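Local coordinates for protein O-methyltransferase, putative (Bacillus cereus, PDB 3DUW) that probably transfers a methyl group from S-adenosylmethionine to a hydroxyl of its substrate, and is held here with the spent cofactor S-adenosylhomocysteine, at residues L118-D121 with S122-Q125; I19-S23 with T24-V28; L52-I56 with Q57-N61. One frame throughout, in Å; residues are numbered along the deposited sequence.

Contact 1 (L118-D121 with S122-Q125). With SAH (S-adenosyl-L-homocysteine), chain C.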
# COMPACT_ATOMS: atom_id res chain seq x y z
N LEU A 118 17.28 23.54 -1.44
CA LEU A 118 16.65 23.04 -0.23
C LEU A 118 15.15 22.98 -0.51
O LEU A 118 14.57 23.94 -1.01
CB LEU A 118 16.95 23.97 0.95
CG LEU A 118 18.43 24.07 1.34
CD1 LEU A 118 18.60 25.09 2.45
CD2 LEU A 118 18.94 22.71 1.78
N ALA A 119 14.54 21.84 -0.20
CA ALA A 119 13.11 21.66 -0.44
C ALA A 119 12.23 22.79 0.06
O ALA A 119 11.33 23.24 -0.65
CB ALA A 119 12.65 20.33 0.15
N LEU A 120 12.48 23.28 1.27
CA LEU A 120 11.66 24.36 1.80
C LEU A 120 11.71 25.60 0.93
O LEU A 120 10.70 26.30 0.79
CB LEU A 120 12.07 24.68 3.24
CG LEU A 120 11.77 23.59 4.27
CD1 LEU A 120 12.20 24.06 5.65
CD2 LEU A 120 10.28 23.27 4.26
N ASP A 121 12.86 25.89 0.33
CA ASP A 121 12.98 27.05 -0.55
C ASP A 121 12.23 26.81 -1.86
O ASP A 121 11.52 27.68 -2.35
CB ASP A 121 14.44 27.37 -0.87
CG ASP A 121 15.19 27.91 0.32
OD1 ASP A 121 14.63 28.77 1.04
OD2 ASP A 121 16.35 27.50 0.54
N SER A 122 12.41 25.62 -2.42
CA SER A 122 11.75 25.27 -3.67
C SER A 122 10.23 25.20 -3.54
O SER A 122 9.51 25.56 -4.46
CB SER A 122 12.28 23.94 -4.20
OG SER A 122 13.65 24.04 -4.55
N LEU A 123 9.75 24.74 -2.39
CA LEU A 123 8.31 24.63 -2.17
C LEU A 123 7.65 26.01 -2.20
O LEU A 123 6.55 26.17 -2.72
CB LEU A 123 8.04 23.90 -0.85
CG LEU A 123 8.36 22.40 -0.91
CD1 LEU A 123 8.49 21.82 0.48
CD2 LEU A 123 7.29 21.69 -1.70
N GLN A 124 8.34 27.00 -1.64
CA GLN A 124 7.82 28.37 -1.63
C GLN A 124 7.78 28.89 -3.06
O GLN A 124 6.83 29.58 -3.45
CB GLN A 124 8.72 29.26 -0.77
CG GLN A 124 8.23 30.70 -0.64
CD GLN A 124 6.80 30.79 -0.13
OE1 GLN A 124 5.85 30.81 -0.92
NE2 GLN A 124 6.65 30.83 1.18
N GLN A 125 8.80 28.56 -3.84
CA GLN A 125 8.87 28.98 -5.24
C GLN A 125 7.74 28.35 -6.03
O GLN A 125 7.10 29.01 -6.86
CB GLN A 125 10.21 28.58 -5.85
CG GLN A 125 11.41 29.32 -5.28
CD GLN A 125 12.72 28.84 -5.86
OE1 GLN A 125 12.90 28.82 -7.08
NE2 GLN A 125 13.65 28.47 -4.99
N SAH C . 13.35 8.83 -2.91
CA SAH C . 14.67 8.60 -3.60
CB SAH C . 15.80 8.71 -2.63
CG SAH C . 15.99 10.03 -1.91
SD SAH C . 17.23 9.80 -0.57
C SAH C . 14.66 7.14 -4.17
O SAH C . 13.69 6.42 -3.93
OXT SAH C . 15.68 6.79 -4.87
C5' SAH C . 17.00 11.30 0.29
C4' SAH C . 17.43 12.56 -0.61
O4' SAH C . 17.15 13.65 0.27
C3' SAH C . 18.92 12.71 -0.90
O3' SAH C . 19.19 12.75 -2.30
C2' SAH C . 19.29 14.05 -0.14
O2' SAH C . 20.35 14.76 -0.74
C1' SAH C . 17.96 14.78 -0.14
N9 SAH C . 17.80 15.78 0.74
C8 SAH C . 18.22 15.95 2.06
N7 SAH C . 17.87 17.07 2.60
C5 SAH C . 17.15 17.75 1.59
C6 SAH C . 16.51 19.04 1.58
N6 SAH C . 16.50 19.87 2.64
N1 SAH C . 15.90 19.38 0.41
C2 SAH C . 15.89 18.56 -0.69
N3 SAH C . 16.49 17.32 -0.73
C4 SAH C . 17.10 16.98 0.45
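Leu118 and Ala119 meet Ser122 and Leu123 in the first turn of helix 119-128, a local contact just beyond strand 112-116 at the adenine end of the cofactor. Leu118 is the N-cap, and its carbonyl accepts the first i to i+4 bond of the helix: Ser122 N donates to Leu118 O over 3.1 Å. One residue on, Leu123 N reaches Ala119 O at 2.8 Å, nearly in line with the carbonyl (C=O...N 166°). Leu123 CG lies alongside the same oxygen, 3.1 Å from Ala119 O, and Leu123 CD1 runs on to 4.4 Å from Ala119 CB and equally far from Leu120 CD2. Leu123 also packs on Leu63 and Leu89 of the sheet and on Trp152, so the inner face is buried. On the outer face Gln125 N donates to Asp121 O; CG of Gln125 sits beside its own backbone N (chi1 -68°), which brings NE2 back to Asp121 O for a weak, bent bond of 3.5 Å. At the N-terminal end of the turn, Ala119 N donates to SAH N1, 2.9 Å away, while Ala119 CB rests 3.4 Å from SAH N1. Such a backbone N-H, meeting adenine N1 where a helix follows a strand, is common in Rossmann-like methyltransferases.

Contact 2 (I19-S23 with T24-V28)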
# COMPACT_ATOMS: atom_id res chain seq x y z
N ILE A 19 8.50 -8.61 -11.02
CA ILE A 19 9.10 -7.46 -11.67
C ILE A 19 10.07 -7.86 -12.77
O ILE A 19 11.21 -8.26 -12.50
CB ILE A 19 9.82 -6.56 -10.64
CG1 ILE A 19 8.85 -6.20 -9.51
CG2 ILE A 19 10.35 -5.30 -11.31
CD1 ILE A 19 9.47 -5.38 -8.39
N PRO A 20 9.64 -7.77 -14.04
CA PRO A 20 10.50 -8.14 -15.17
C PRO A 20 11.82 -7.38 -15.14
O PRO A 20 11.88 -6.23 -14.70
CB PRO A 20 9.65 -7.78 -16.38
CG PRO A 20 8.25 -8.03 -15.89
CD PRO A 20 8.29 -7.41 -14.51
N LYS A 21 12.88 -8.03 -15.61
CA LYS A 21 14.20 -7.42 -15.65
C LYS A 21 14.12 -6.09 -16.39
O LYS A 21 13.42 -5.98 -17.41
CB LYS A 21 15.20 -8.35 -16.33
CG LYS A 21 15.51 -9.62 -15.54
CD LYS A 21 16.23 -9.30 -14.24
CE LYS A 21 16.44 -10.55 -13.39
NZ LYS A 21 17.23 -11.60 -14.10
N ASP A 22 14.81 -5.08 -15.87
CA ASP A 22 14.80 -3.75 -16.47
C ASP A 22 16.23 -3.21 -16.53
O ASP A 22 16.75 -2.69 -15.54
CB ASP A 22 13.94 -2.81 -15.62
CG ASP A 22 13.69 -1.48 -16.30
OD1 ASP A 22 14.62 -0.94 -16.93
OD2 ASP A 22 12.55 -0.97 -16.19
N SER A 23 16.87 -3.34 -17.69
CA SER A 23 18.24 -2.87 -17.85
C SER A 23 18.40 -1.38 -17.58
O SER A 23 19.45 -0.94 -17.11
CB SER A 23 18.76 -3.20 -19.25
OG SER A 23 18.03 -2.50 -20.25
N THR A 24 17.36 -0.61 -17.88
CA THR A 24 17.41 0.83 -17.64
C THR A 24 17.57 1.13 -16.16
O THR A 24 18.42 1.93 -15.76
CB THR A 24 16.15 1.53 -18.18
OG1 THR A 24 16.10 1.42 -19.61
CG2 THR A 24 16.14 3.01 -17.79
N LEU A 25 16.74 0.50 -15.33
CA LEU A 25 16.82 0.73 -13.89
C LEU A 25 18.10 0.14 -13.30
O LEU A 25 18.62 0.66 -12.31
CB LEU A 25 15.59 0.16 -13.18
CG LEU A 25 14.35 1.04 -13.36
CD1 LEU A 25 13.16 0.41 -12.64
CD2 LEU A 25 14.62 2.43 -12.80
N GLU A 26 18.61 -0.93 -13.90
CA GLU A 26 19.84 -1.53 -13.43
C GLU A 26 20.97 -0.52 -13.63
O GLU A 26 21.82 -0.34 -12.77
CB GLU A 26 20.15 -2.81 -14.20
CG GLU A 26 19.39 -4.04 -13.73
CD GLU A 26 19.73 -5.28 -14.53
OE1 GLU A 26 20.93 -5.52 -14.78
OE2 GLU A 26 18.80 -6.02 -14.91
N GLU A 27 20.96 0.14 -14.79
CA GLU A 27 21.98 1.14 -15.09
C GLU A 27 21.89 2.28 -14.09
O GLU A 27 22.91 2.77 -13.60
CB GLU A 27 21.79 1.72 -16.49
CG GLU A 27 22.13 0.81 -17.64
CD GLU A 27 21.96 1.51 -18.97
OE1 GLU A 27 20.86 2.04 -19.24
OE2 GLU A 27 22.93 1.53 -19.76
N VAL A 28 20.67 2.71 -13.80
CA VAL A 28 20.45 3.81 -12.86
C VAL A 28 21.13 3.52 -11.53
O VAL A 28 21.87 4.35 -11.00
CB VAL A 28 18.94 4.05 -12.64
CG1 VAL A 28 18.72 5.04 -11.50
CG2 VAL A 28 18.30 4.59 -13.91
O HOH W 1 16.38 -5.64 -13.53
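An aspartate N-cap starts helix 23-34, right after the loop that leads out of helix 4-18. Asp22 holds the cap position, and its OD1 accepts from Leu25 N at 3.0 Å with an N-H...O angle of 160°. The amide comes in from above the carboxylate, 60° out of its plane. CG stands anti to the Asp22 backbone N (chi1 -170°), a torsion that carries the carboxylate over the first turn, where OD1 also lies 3.2 Å from Thr24 CB. The helical bonds begin here as well: Glu26 N donates to Asp22 O at 3.0 Å, in the carbonyl plane, and Glu27 N follows to Ser23 O. A negative group at the positive end of the helix dipole should be favourable, and the other oxygen is engaged too, since Asp22 OD2 forms a salt bridge with Arg78. The Leu25 side chain crosses the carboxylate at a slant, its CD1 3.9 Å from Asp22 OD2, and goes on to pack against Tyr71, Ile74 and Trp75 of helix 71-77. On the solvent side the aliphatic part of Lys21 comes near Glu26, with Lys21 CD 4.2 Å from Glu26 OE2. A water bridges the two segments there, accepting from Asp22 N at 2.9 Å and donating to Glu26 OE2 at 2.8 Å.

Contact 3 (L52-I56 with Q57-N61)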
# COMPACT_ATOMS: atom_id res chain seq x y z
N LEU A 52 2.31 1.66 -9.02
CA LEU A 52 0.95 1.14 -9.05
C LEU A 52 -0.03 2.07 -8.33
O LEU A 52 -1.15 2.27 -8.80
CB LEU A 52 0.91 -0.26 -8.43
CG LEU A 52 1.62 -1.34 -9.26
CD1 LEU A 52 1.72 -2.63 -8.46
CD2 LEU A 52 0.88 -1.56 -10.58
N LEU A 53 0.39 2.66 -7.21
CA LEU A 53 -0.50 3.55 -6.49
C LEU A 53 -0.80 4.78 -7.34
O LEU A 53 -1.92 5.29 -7.34
CB LEU A 53 0.11 3.97 -5.15
CG LEU A 53 -0.88 4.58 -4.16
CD1 LEU A 53 -2.03 3.60 -3.89
CD2 LEU A 53 -0.15 4.92 -2.86
N VAL A 54 0.20 5.26 -8.07
CA VAL A 54 0.02 6.41 -8.95
C VAL A 54 -1.01 6.05 -10.03
O VAL A 54 -1.89 6.85 -10.35
CB VAL A 54 1.35 6.81 -9.62
CG1 VAL A 54 1.10 7.71 -10.83
CG2 VAL A 54 2.23 7.54 -8.61
N GLN A 55 -0.92 4.83 -10.56
CA GLN A 55 -1.85 4.40 -11.60
C GLN A 55 -3.26 4.23 -11.03
O GLN A 55 -4.24 4.59 -11.68
CB GLN A 55 -1.37 3.08 -12.22
CG GLN A 55 0.01 3.19 -12.85
CD GLN A 55 0.50 1.89 -13.45
OE1 GLN A 55 0.43 0.84 -12.82
NE2 GLN A 55 1.01 1.96 -14.67
N ILE A 56 -3.35 3.69 -9.82
CA ILE A 56 -4.65 3.48 -9.18
C ILE A 56 -5.35 4.82 -8.96
O ILE A 56 -6.55 4.94 -9.20
CB ILE A 56 -4.49 2.75 -7.84
CG1 ILE A 56 -4.02 1.32 -8.10
CG2 ILE A 56 -5.81 2.74 -7.07
CD1 ILE A 56 -3.59 0.57 -6.87
N GLN A 57 -4.60 5.82 -8.51
CA GLN A 57 -5.19 7.13 -8.29
C GLN A 57 -5.40 7.86 -9.61
O GLN A 57 -6.27 8.73 -9.71
CB GLN A 57 -4.30 7.99 -7.41
CG GLN A 57 -4.76 9.44 -7.40
CD GLN A 57 -3.91 10.35 -6.57
OE1 GLN A 57 -2.68 10.34 -6.68
NE2 GLN A 57 -4.55 11.17 -5.74
N GLY A 58 -4.61 7.51 -10.62
CA GLY A 58 -4.72 8.19 -11.89
C GLY A 58 -4.13 9.58 -11.73
O GLY A 58 -4.62 10.56 -12.29
N ALA A 59 -3.06 9.66 -10.93
CA ALA A 59 -2.40 10.93 -10.67
C ALA A 59 -1.87 11.55 -11.95
O ALA A 59 -1.41 10.84 -12.85
CB ALA A 59 -1.25 10.73 -9.68
N ARG A 60 -1.92 12.88 -12.01
CA ARG A 60 -1.45 13.60 -13.18
C ARG A 60 -0.39 14.64 -12.81
O ARG A 60 0.33 15.12 -13.67
CB ARG A 60 -2.64 14.28 -13.87
CG ARG A 60 -2.30 14.92 -15.21
CD ARG A 60 -3.37 14.61 -16.24
NE ARG A 60 -4.70 15.02 -15.81
CZ ARG A 60 -5.81 14.84 -16.53
NH1 ARG A 60 -5.74 14.25 -17.72
NH2 ARG A 60 -6.98 15.25 -16.07
N ASN A 61 -0.31 14.98 -11.53
CA ASN A 61 0.66 15.97 -11.07
C ASN A 61 1.30 15.51 -9.76
O ASN A 61 0.72 15.64 -8.69
CB ASN A 61 -0.03 17.32 -10.89
CG ASN A 61 0.95 18.47 -10.78
OD1 ASN A 61 2.00 18.47 -11.41
ND2 ASN A 61 0.59 19.47 -9.98
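Val54 and Ala59 meet where helix 44-57 ends in a Schellman motif, the chain turning there to enter strand 61-65. Val54 O is the anchor, gripped by two backbone N-H groups of the turn. Ala59 N donates to it at 3.1 Å, in the carbonyl plane and fairly straight. Gly58 N reaches the same oxygen, Val54 O, at 2.8 Å, but more bent, at 131°, and tilted out of that plane. This six-to-one closure depends on Gly58, the C-prime residue, whose phi of +73° reverses the chain; glycine adopts positive phi without strain. One residue earlier the helix is still regular, with Gln57 N donating to Leu53 O at 3.0 Å.

The closed turn brings two apolar side chains together. Ala59 CB points back at the helix, and the CG1 branch of Val54, anti to its backbone N (chi1 163°), comes out to meet it, with Val54 CG1 4.0 Å from Ala59 CB. Both then rest on Phe136 of strand 136-139, so the hydrophobic contact that accompanies the motif is also where the helix end sits against the sheet.

Further out, the Gln57 chain is extended beyond CG and its NE2 donates to Asp135 O, tying the last helical residue to the approach of strand 136-139, while Asp135 OD2 accepts from Arg60 N and fixes the chain just before it becomes strand. On another side of the helix lies the second subunit: Leu53 packs on Leu53 of that subunit, and Ile56 and Gln57 pack on Gln57 and Ile56 of it, a reciprocal pairing that places this helix end at the dimer interface. Within the helix end itself, Gln57 CB lies 3.6 Å from Leu53 O.

How the contacts relate
Along the chain contact 2 comes first, then contact 3, then contact 1, all within the one methyltransferase fold. Contacts 2 and 3 belong to consecutive helices, 23-34 and 44-57; their centres are about 21 Å apart and their nearest atoms about 8 Å. Contact 1, on helix 119-128, lies about 24 Å from contact 3 and about 31 Å from contact 2, centre to centre, with contacts 1 and 2 on opposite sides of the chain's centre. Each marks a helix boundary: two starts and one end. Contact 1 follows edge strand 112-116 and meets the adenine directly; contact 3 feeds interior strand 61-65 and lies at the dimer interface; contact 2 is a surface helix start, its Leu25 side chain about 9 Å from the cofactor.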